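Local coordinates for devB protein (PDB 1Y89) that probably hydrolyses 6-phosphogluconolactone to 6-phosphogluconate, the second step of the oxidative pentose phosphate pathway, at residues I6-T9 / A10-V14; A86-F89 / S90-M94; E209-Y213 / P214-I218. All coordinates share one frame; numbering follows the deposited sequence.

The three contacts are separate local turns near the outside of one alpha/beta subunit, each tying a helix end to the chain beside it. Contact 1 starts helix 10-25 after the strand that is outermost in this chain and pairs with the second subunit; contact 2 ends helix 80-89; contact 3 starts the short helix 214-217. None touches another: contacts 1 and 2 have centres about 23 Å apart and nearest atoms about 10 Å apart, while contacts 1 and 3 have centres about 25 Å apart. Contacts 2 and 3 lie on opposite sides of the chain's centre, centres about 35 Å apart. A bound polyether molecule sits about 11 Å from the side chain of Phe7 in contact 1.

Contact 1: I6-T9 / A10-V14; sequences IFPT and ADAVV
Between Phe7, at the end of strand 2-7, and Val13, in the first turn of helix 10-25, the backbone folds back so that their CA atoms come within 6.0 Å. Thr9 sits at the N-cap, where a hydroxyl on CB can fold back to a first-turn N-H that lacks a helical carbonyl. Its OG1 lies in the crowded position between backbone N and carbonyl carbon (chi1 64°), which lets it accept from Ala12 N at 3.0 Å with an N-H...O angle of 151°. Thr9 O takes a weak bond from Val13 N at 3.3 Å, so the hydroxyl and the carbonyl of one residue both serve early helix N-H groups. Beneath the cap, Val13 crosses Phe7 at about a right angle: Val13 CA stands over the centre of the ring in a CH-pi contact, 4.0 Å from the centroid, and CG2 presses on Phe7 CD1 at 3.5 Å. The small methyl of Ala12 touches both Phe7 CD2 and Pro8 CD, its CB 3.9 Å from each. Ile6 extends the sheet antiparallel into the second subunit, and Phe7 packs on Met1 of that subunit. The whole is a side-chain N-cap at a tight strand-to-helix junction of a Rossmann-like alpha/beta fold.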
ATOM      1  N   ILE A   6       7.868  -1.964   0.231  1.00 24.21           N
ATOM      2  CA  ILE A   6       9.341  -2.010   0.383  1.00 23.87           C
ATOM      3  C   ILE A   6       9.851  -0.569   0.348  1.00 23.48           C
ATOM      4  O   ILE A   6       9.652   0.136  -0.635  1.00 22.67           O
ATOM      5  CB  ILE A   6      10.012  -2.875  -0.714  1.00 24.41           C
ATOM      6  CG1 ILE A   6       9.400  -4.309  -0.752  1.00 24.79           C
ATOM      7  CG2 ILE A   6      11.581  -2.898  -0.559  1.00 24.29           C
ATOM      8  CD1 ILE A   6       9.853  -5.120  -1.953  1.00 25.37           C
ATOM      9  N   PHE A   7      10.448  -0.151   1.454  1.00 22.83           N
ATOM     10  CA  PHE A   7      10.945   1.208   1.673  1.00 22.66           C
ATOM     11  C   PHE A   7      12.450   1.188   1.564  1.00 22.67           C
ATOM     12  O   PHE A   7      13.086   0.171   1.865  1.00 23.22           O
ATOM     13  CB  PHE A   7      10.592   1.693   3.087  1.00 21.92           C
ATOM     14  CG  PHE A   7       9.100   1.870   3.337  1.00 24.50           C
ATOM     15  CD1 PHE A   7       8.313   0.802   3.761  1.00 24.49           C
ATOM     16  CD2 PHE A   7       8.497   3.122   3.148  1.00 25.68           C
ATOM     17  CE1 PHE A   7       6.937   0.985   4.006  1.00 24.90           C
ATOM     18  CE2 PHE A   7       7.130   3.300   3.371  1.00 24.34           C
ATOM     19  CZ  PHE A   7       6.364   2.245   3.805  1.00 22.90           C
ATOM     20  N   PRO A   8      13.032   2.330   1.206  1.00 23.50           N
ATOM     21  CA  PRO A   8      14.480   2.370   1.004  1.00 23.85           C
ATOM     22  C   PRO A   8      15.294   2.357   2.320  1.00 24.45           C
ATOM     23  O   PRO A   8      16.466   2.002   2.299  1.00 24.77           O
ATOM     24  CB  PRO A   8      14.676   3.687   0.238  1.00 24.30           C
ATOM     25  CG  PRO A   8      13.565   4.597   0.791  1.00 24.06           C
ATOM     26  CD  PRO A   8      12.378   3.648   0.971  1.00 22.56           C
ATOM     27  N   THR A   9      14.673   2.750   3.446  1.00 23.71           N
ATOM     28  CA  THR A   9      15.390   2.920   4.717  1.00 23.07           C
ATOM     29  C   THR A   9      14.426   2.580   5.846  1.00 22.85           C
ATOM     30  O   THR A   9      13.197   2.627   5.649  1.00 21.76           O
ATOM     31  CB  THR A   9      15.859   4.384   4.957  1.00 22.95           C
ATOM     32  OG1 THR A   9      14.712   5.219   5.078  1.00 24.03           O
ATOM     33  CG2 THR A   9      16.776   4.931   3.816  1.00 23.65           C
ATOM     34  N   ALA A  10      14.968   2.247   7.023  1.00 22.50           N
ATOM     35  CA  ALA A  10      14.127   2.037   8.208  1.00 22.58           C
ATOM     36  C   ALA A  10      13.420   3.336   8.600  1.00 22.53           C
ATOM     37  O   ALA A  10      12.290   3.295   9.093  1.00 20.95           O
ATOM     38  CB  ALA A  10      14.961   1.518   9.399  1.00 23.94           C
ATOM     39  N   ASP A  11      14.104   4.483   8.437  1.00 21.44           N
ATOM     40  CA  ASP A  11      13.466   5.786   8.744  1.00 22.25           C
ATOM     41  C   ASP A  11      12.147   5.953   7.952  1.00 21.64           C
ATOM     42  O   ASP A  11      11.165   6.435   8.479  1.00 21.57           O
ATOM     43  CB  ASP A  11      14.395   6.973   8.406  1.00 21.97           C
ATOM     44  CG  ASP A  11      15.440   7.273   9.506  1.00 24.52           C
ATOM     45  OD1 ASP A  11      15.249   6.908  10.681  1.00 26.69           O
ATOM     46  OD2 ASP A  11      16.460   7.929   9.199  1.00 23.79           O
ATOM     47  N   ALA A  12      12.160   5.569   6.675  1.00 21.90           N
ATOM     48  CA  ALA A  12      10.998   5.735   5.780  1.00 20.68           C
ATOM     49  C   ALA A  12       9.874   4.833   6.213  1.00 20.33           C
ATOM     50  O   ALA A  12       8.712   5.226   6.112  1.00 19.81           O
ATOM     51  CB  ALA A  12      11.376   5.400   4.336  1.00 20.89           C
ATOM     52  N   VAL A  13      10.206   3.618   6.657  1.00 19.82           N
ATOM     53  CA  VAL A  13       9.168   2.708   7.220  1.00 20.82           C
ATOM     54  C   VAL A  13       8.460   3.378   8.375  1.00 21.11           C
ATOM     55  O   VAL A  13       7.238   3.474   8.413  1.00 21.12           O
ATOM     56  CB  VAL A  13       9.774   1.359   7.739  1.00 20.04           C
ATOM     57  CG1 VAL A  13       8.684   0.549   8.429  1.00 21.17           C
ATOM     58  CG2 VAL A  13      10.427   0.539   6.578  1.00 19.75           C
ATOM     59  N   VAL A  14       9.236   3.839   9.351  1.00 21.09           N
ATOM     60  CA  VAL A  14       8.638   4.367  10.582  1.00 22.30           C
ATOM     61  C   VAL A  14       7.912   5.708  10.336  1.00 21.72           C
ATOM     62  O   VAL A  14       6.902   5.980  10.956  1.00 21.97           O
ATOM     63  CB  VAL A  14       9.701   4.409  11.667  1.00 24.06           C
ATOM     64  CG1 VAL A  14       9.297   5.268  12.759  1.00 29.80           C
ATOM     65  CG2 VAL A  14       9.927   2.936  12.181  1.00 23.50           C
TER

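Contact 2: A86-F89 / S90-M94; sequences ALLF and SKINM
Leu88 and Ile92 meet where helix 80-89 ends in a wider pi-type turn and passes into a type I beta turn running from Phe89 to Ile92. The backbone is tightest at Leu88 O, which accepts from Lys91 N at 2.7 Å. The turn's own bond, Ile92 N to Phe89 O at 3.3 Å, is weak.

The turn delivers Ile92 to the packed side. There its CG2 lies against Leu88 CD1 at 3.7 Å, and its CD1 reaches Leu88 CG at 4.0 Å. A branched aliphatic chain suits this place because both arms lie on Leu88, and the longer one, ending in CD1, also approaches the edge of the Phe89 ring near its plane, loosely, at 4.5 Å from Phe89 CD1. Selenomethionine Met94 adds an oblique Met-aromatic contact, its SE 5.4 Å from the Phe89 ring centroid. Trp59 lies against both Ile92 and Met94, and Leu48 and Phe45 of helix 39-48 against Leu88, so these side chains join the helix end to the body of the fold.

The other side is loose and faces solvent. Ser90 bonds through OG to Asn85 O, five residues back, in the helix. The long chain of Lys91, bent at chi2 (-72°), runs back along the helix end until CE comes within 3.3 Å of Ala86 O.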
ATOM      1  N   ALA A  86       9.256   4.339  28.421  1.00 21.21           N
ATOM      2  CA  ALA A  86      10.515   5.086  28.480  1.00 21.78           C
ATOM      3  C   ALA A  86      10.711   5.937  27.227  1.00 21.70           C
ATOM      4  O   ALA A  86      11.107   7.121  27.328  1.00 21.69           O
ATOM      5  CB  ALA A  86      11.686   4.140  28.670  1.00 23.00           C
ATOM      6  N   LEU A  87      10.373   5.384  26.064  1.00 20.06           N
ATOM      7  CA  LEU A  87      10.672   6.093  24.801  1.00 21.31           C
ATOM      8  C   LEU A  87       9.579   7.062  24.344  1.00 21.41           C
ATOM      9  O   LEU A  87       9.871   8.052  23.655  1.00 20.12           O
ATOM     10  CB  LEU A  87      11.008   5.120  23.662  1.00 20.93           C
ATOM     11  CG  LEU A  87      12.267   4.241  23.862  1.00 21.43           C
ATOM     12  CD1 LEU A  87      12.323   3.186  22.709  1.00 23.09           C
ATOM     13  CD2 LEU A  87      13.554   5.066  23.909  1.00 22.71           C
ATOM     14  N   LEU A  88       8.331   6.741  24.692  1.00 20.41           N
ATOM     15  CA  LEU A  88       7.184   7.511  24.199  1.00 21.11           C
ATOM     16  C   LEU A  88       6.267   8.049  25.288  1.00 20.60           C
ATOM     17  O   LEU A  88       6.149   9.288  25.456  1.00 19.45           O
ATOM     18  CB  LEU A  88       6.351   6.700  23.181  1.00 20.36           C
ATOM     19  CG  LEU A  88       5.064   7.362  22.652  1.00 20.93           C
ATOM     20  CD1 LEU A  88       5.386   8.767  21.999  1.00 18.90           C
ATOM     21  CD2 LEU A  88       4.355   6.440  21.639  1.00 22.02           C
ATOM     22  N   PHE A  89       5.574   7.153  26.002  1.00 20.51           N
ATOM     23  CA  PHE A  89       4.459   7.637  26.830  1.00 21.72           C
ATOM     24  C   PHE A  89       4.913   8.678  27.841  1.00 22.34           C
ATOM     25  O   PHE A  89       4.212   9.655  28.081  1.00 22.91           O
ATOM     26  CB  PHE A  89       3.708   6.500  27.560  1.00 20.91           C
ATOM     27  CG  PHE A  89       3.296   5.382  26.657  1.00 22.39           C
ATOM     28  CD1 PHE A  89       2.832   5.640  25.369  1.00 21.10           C
ATOM     29  CD2 PHE A  89       3.359   4.061  27.103  1.00 24.32           C
ATOM     30  CE1 PHE A  89       2.441   4.596  24.535  1.00 25.57           C
ATOM     31  CE2 PHE A  89       2.991   3.030  26.271  1.00 24.02           C
ATOM     32  CZ  PHE A  89       2.537   3.299  24.979  1.00 22.67           C
ATOM     33  N   SER A  90       6.084   8.474  28.430  1.00 22.85           N
ATOM     34  CA  SER A  90       6.613   9.438  29.404  1.00 24.29           C
ATOM     35  C   SER A  90       7.013  10.793  28.770  1.00 25.65           C
ATOM     36  O   SER A  90       7.410  11.721  29.482  1.00 25.78           O
ATOM     37  CB  SER A  90       7.816   8.829  30.106  1.00 24.33           C
ATOM     38  OG  SER A  90       8.886   8.723  29.194  1.00 22.29           O
ATOM     39  N   LYS A  91       6.935  10.897  27.443  1.00 26.07           N
ATOM     40  CA  LYS A  91       7.365  12.112  26.740  1.00 27.42           C
ATOM     41  C   LYS A  91       6.193  12.855  26.113  1.00 27.89           C
ATOM     42  O   LYS A  91       6.406  13.837  25.379  1.00 29.33           O
ATOM     43  CB  LYS A  91       8.366  11.778  25.618  1.00 27.25           C
ATOM     44  CG  LYS A  91       9.437  10.781  25.971  1.00 27.77           C
ATOM     45  CD  LYS A  91      10.431  11.371  26.896  1.00 30.88           C
ATOM     46  CE  LYS A  91      11.483  10.355  27.222  1.00 31.79           C
ATOM     47  NZ  LYS A  91      12.420  10.933  28.208  1.00 34.95           N
ATOM     48  N   ILE A  92       4.971  12.373  26.336  1.00 27.79           N
ATOM     49  CA  ILE A  92       3.798  12.921  25.649  1.00 27.69           C
ATOM     50  C   ILE A  92       2.643  13.087  26.615  1.00 29.05           C
ATOM     51  O   ILE A  92       2.693  12.573  27.737  1.00 28.75           O
ATOM     52  CB  ILE A  92       3.318  12.048  24.435  1.00 27.74           C
ATOM     53  CG1 ILE A  92       2.911  10.639  24.904  1.00 24.73           C
ATOM     54  CG2 ILE A  92       4.348  12.074  23.296  1.00 25.20           C
ATOM     55  CD1 ILE A  92       2.141   9.807  23.900  1.00 27.64           C
ATOM     56  N   ASN A  93       1.614  13.819  26.183  1.00 30.08           N
ATOM     57  CA  ASN A  93       0.429  14.011  27.000  1.00 32.08           C
ATOM     58  C   ASN A  93      -0.721  13.148  26.500  1.00 32.35           C
ATOM     59  O   ASN A  93      -1.472  13.522  25.597  1.00 32.79           O
ATOM     60  CB  ASN A  93       0.024  15.489  27.039  1.00 32.81           C
ATOM     61  CG  ASN A  93      -1.059  15.773  28.072  1.00 37.09           C
ATOM     62  OD1 ASN A  93      -1.300  14.968  28.991  1.00 42.58           O
ATOM     63  ND2 ASN A  93      -1.724  16.927  27.931  1.00 39.41           N
HETATM   64  N   MSE A  94      -0.862  11.986  27.109  1.00 32.14           N
HETATM   65  CA  MSE A  94      -1.842  11.017  26.660  1.00 33.18           C
HETATM   66  C   MSE A  94      -2.554  10.501  27.900  1.00 31.28           C
HETATM   67  O   MSE A  94      -1.879  10.162  28.879  1.00 31.45           O
HETATM   68  CB  MSE A  94      -1.126   9.870  25.950  1.00 31.85           C
HETATM   69  CG  MSE A  94      -1.990   8.647  25.734  1.00 33.95           C
HETATM   70 SE   MSE A  94      -1.136   7.546  24.380  1.00 39.16          SE
HETATM   71  CE  MSE A  94      -2.782   6.418  23.900  1.00 32.91           C
TER

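Contact 3: E209-Y213 / P214-I218; sequences EQLPY and PAAKI
Lys217 swings its side chain back to Leu211 through two torsions: CG stands opposite the carbonyl carbon and beside the backbone N (chi1 -65°), and after an extended run the chain bends at its last bond (chi4 -70°), which sets NZ on Leu211 O. The motif is the N-terminal start of a short helix, 214-217, with Tyr213 at the N-cap, in the alpha/beta fold of the 6-phosphogluconolactonase family. The Lys217 NZ to Leu211 O bond is 2.6 Å long and nearly collinear with the carbonyl, the C=O...N angle being 169°. The oxygen, however, meets the ammonium from beside the CE-NZ bond, with Lys217 CE only 2.9 Å away, so the lysine end is strained. The same NZ also bonds Ala208 O, so one ammonium group, with several N-H bonds to give, joins two carbonyls of the chain leading into the helix. A lysine suits this place because its reach spans the gap from the helix to that chain.

At the helix start Tyr213 O receives two weak backbone bonds, from Ala216 N at 3.0 Å and from Lys217 N at 3.2 Å. Pro214 fits as the first helical residue, where no backbone N-H is needed for the helix pattern and the ring holds phi near its helical value. The aliphatic part of the lysine passes beside the same carbonyl, Lys217 CG being 3.5 Å from Tyr213 O.

Ala216 turns its methyl toward the preceding chain, against both Leu211 and Tyr213: its CB is 3.8 Å from Leu211 CD1. Its small size lets both larger neighbours close in. Ile203 of helix 197-205 packs on Ala216 and Tyr213, and Tyr213 OH bonds Gln202 on that helix, fixing the outer end of the ring. On the apolar side, Tyr213 CB rests 3.9 Å from Ala216 CB.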
ATOM      1  N   GLU A 209       0.674 -23.230   4.003  1.00 29.43           N
ATOM      2  CA  GLU A 209       0.384 -24.571   4.545  1.00 30.99           C
ATOM      3  C   GLU A 209       1.636 -25.429   4.630  1.00 30.76           C
ATOM      4  O   GLU A 209       1.686 -26.405   5.388  1.00 31.07           O
ATOM      5  CB  GLU A 209      -0.688 -25.319   3.724  1.00 32.28           C
ATOM      6  CG  GLU A 209      -1.805 -24.437   3.181  1.00 36.49           C
ATOM      7  CD  GLU A 209      -1.443 -23.796   1.836  1.00 41.79           C
ATOM      8  OE1 GLU A 209      -1.185 -24.560   0.855  1.00 44.78           O
ATOM      9  OE2 GLU A 209      -1.427 -22.540   1.768  1.00 40.01           O
ATOM     10  N   GLN A 210       2.643 -25.078   3.841  1.00 30.01           N
ATOM     11  CA  GLN A 210       3.902 -25.820   3.853  1.00 30.39           C
ATOM     12  C   GLN A 210       4.926 -25.226   4.819  1.00 29.35           C
ATOM     13  O   GLN A 210       6.036 -25.740   4.937  1.00 29.87           O
ATOM     14  CB  GLN A 210       4.500 -25.885   2.448  1.00 30.01           C
ATOM     15  CG  GLN A 210       3.622 -26.592   1.414  1.00 31.39           C
ATOM     16  CD  GLN A 210       4.277 -26.596   0.047  1.00 33.61           C
ATOM     17  OE1 GLN A 210       5.515 -26.586  -0.064  1.00 37.90           O
ATOM     18  NE2 GLN A 210       3.454 -26.618  -1.009  1.00 36.01           N
ATOM     19  N   LEU A 211       4.545 -24.164   5.521  1.00 27.79           N
ATOM     20  CA  LEU A 211       5.460 -23.480   6.436  1.00 27.47           C
ATOM     21  C   LEU A 211       4.984 -23.576   7.887  1.00 28.11           C
ATOM     22  O   LEU A 211       3.785 -23.457   8.161  1.00 28.71           O
ATOM     23  CB  LEU A 211       5.581 -21.988   6.047  1.00 26.45           C
ATOM     24  CG  LEU A 211       6.279 -21.639   4.730  1.00 25.76           C
ATOM     25  CD1 LEU A 211       6.238 -20.128   4.510  1.00 23.87           C
ATOM     26  CD2 LEU A 211       7.727 -22.164   4.709  1.00 24.24           C
ATOM     27  N   PRO A 212       5.913 -23.783   8.825  1.00 28.03           N
ATOM     28  CA  PRO A 212       5.496 -23.855  10.220  1.00 28.33           C
ATOM     29  C   PRO A 212       5.345 -22.454  10.877  1.00 28.20           C
ATOM     30  O   PRO A 212       5.018 -22.365  12.064  1.00 31.06           O
ATOM     31  CB  PRO A 212       6.622 -24.668  10.861  1.00 29.06           C
ATOM     32  CG  PRO A 212       7.841 -24.277  10.071  1.00 28.31           C
ATOM     33  CD  PRO A 212       7.367 -23.973   8.663  1.00 28.57           C
ATOM     34  N   TYR A 213       5.470 -21.384  10.095  1.00 25.88           N
ATOM     35  CA  TYR A 213       5.530 -20.004  10.631  1.00 24.26           C
ATOM     36  C   TYR A 213       4.162 -19.384  10.907  1.00 22.96           C
ATOM     37  O   TYR A 213       3.418 -19.129   9.976  1.00 22.07           O
ATOM     38  CB  TYR A 213       6.264 -19.096   9.638  1.00 24.23           C
ATOM     39  CG  TYR A 213       7.583 -19.621   9.152  1.00 25.38           C
ATOM     40  CD1 TYR A 213       8.440 -20.293  10.014  1.00 26.51           C
ATOM     41  CD2 TYR A 213       7.996 -19.415   7.838  1.00 26.52           C
ATOM     42  CE1 TYR A 213       9.670 -20.753   9.584  1.00 28.47           C
ATOM     43  CE2 TYR A 213       9.221 -19.883   7.389  1.00 27.16           C
ATOM     44  CZ  TYR A 213      10.057 -20.546   8.282  1.00 27.71           C
ATOM     45  OH  TYR A 213      11.292 -21.027   7.878  1.00 29.44           O
ATOM     46  N   PRO A 214       3.850 -19.071  12.181  1.00 22.46           N
ATOM     47  CA  PRO A 214       2.618 -18.328  12.458  1.00 21.50           C
ATOM     48  C   PRO A 214       2.447 -17.073  11.571  1.00 21.59           C
ATOM     49  O   PRO A 214       1.334 -16.812  11.083  1.00 20.82           O
ATOM     50  CB  PRO A 214       2.766 -17.964  13.948  1.00 21.99           C
ATOM     51  CG  PRO A 214       3.604 -19.174  14.506  1.00 21.39           C
ATOM     52  CD  PRO A 214       4.571 -19.456  13.417  1.00 22.19           C
ATOM     53  N   ALA A 215       3.511 -16.279  11.388  1.00 21.27           N
ATOM     54  CA  ALA A 215       3.398 -15.059  10.565  1.00 20.70           C
ATOM     55  C   ALA A 215       3.044 -15.349   9.100  1.00 20.88           C
ATOM     56  O   ALA A 215       2.414 -14.501   8.454  1.00 20.95           O
ATOM     57  CB  ALA A 215       4.683 -14.206  10.634  1.00 20.28           C
ATOM     58  N   ALA A 216       3.453 -16.514   8.569  1.00 21.21           N
ATOM     59  CA  ALA A 216       2.980 -16.950   7.229  1.00 21.68           C
ATOM     60  C   ALA A 216       1.485 -17.340   7.195  1.00 22.26           C
ATOM     61  O   ALA A 216       0.823 -17.218   6.150  1.00 23.69           O
ATOM     62  CB  ALA A 216       3.813 -18.119   6.716  1.00 21.02           C
ATOM     63  N   LYS A 217       0.969 -17.821   8.320  1.00 22.11           N
ATOM     64  CA  LYS A 217      -0.390 -18.379   8.419  1.00 21.68           C
ATOM     65  C   LYS A 217      -1.481 -17.406   8.853  1.00 21.83           C
ATOM     66  O   LYS A 217      -2.675 -17.651   8.630  1.00 21.23           O
ATOM     67  CB  LYS A 217      -0.393 -19.556   9.411  1.00 22.52           C
ATOM     68  CG  LYS A 217       0.433 -20.738   8.962  1.00 23.61           C
ATOM     69  CD  LYS A 217       0.280 -21.881   9.958  1.00 25.86           C
ATOM     70  CE  LYS A 217       1.382 -22.917   9.783  1.00 29.27           C
ATOM     71  NZ  LYS A 217       1.193 -23.667   8.504  1.00 27.43           N
ATOM     72  N   ILE A 218      -1.093 -16.324   9.514  1.00 21.28           N
ATOM     73  CA  ILE A 218      -2.076 -15.451  10.149  1.00 21.16           C
ATOM     74  C   ILE A 218      -2.310 -14.234   9.275  1.00 21.44           C
ATOM     75  O   ILE A 218      -1.372 -13.477   8.986  1.00 22.23           O
ATOM     76  CB  ILE A 218      -1.625 -15.073  11.608  1.00 20.81           C
ATOM     77  CG1 ILE A 218      -1.744 -16.316  12.518  1.00 20.04           C
ATOM     78  CG2 ILE A 218      -2.509 -13.947  12.171  1.00 22.57           C
ATOM     79  CD1 ILE A 218      -1.017 -16.163  13.879  1.00 20.72           C
TER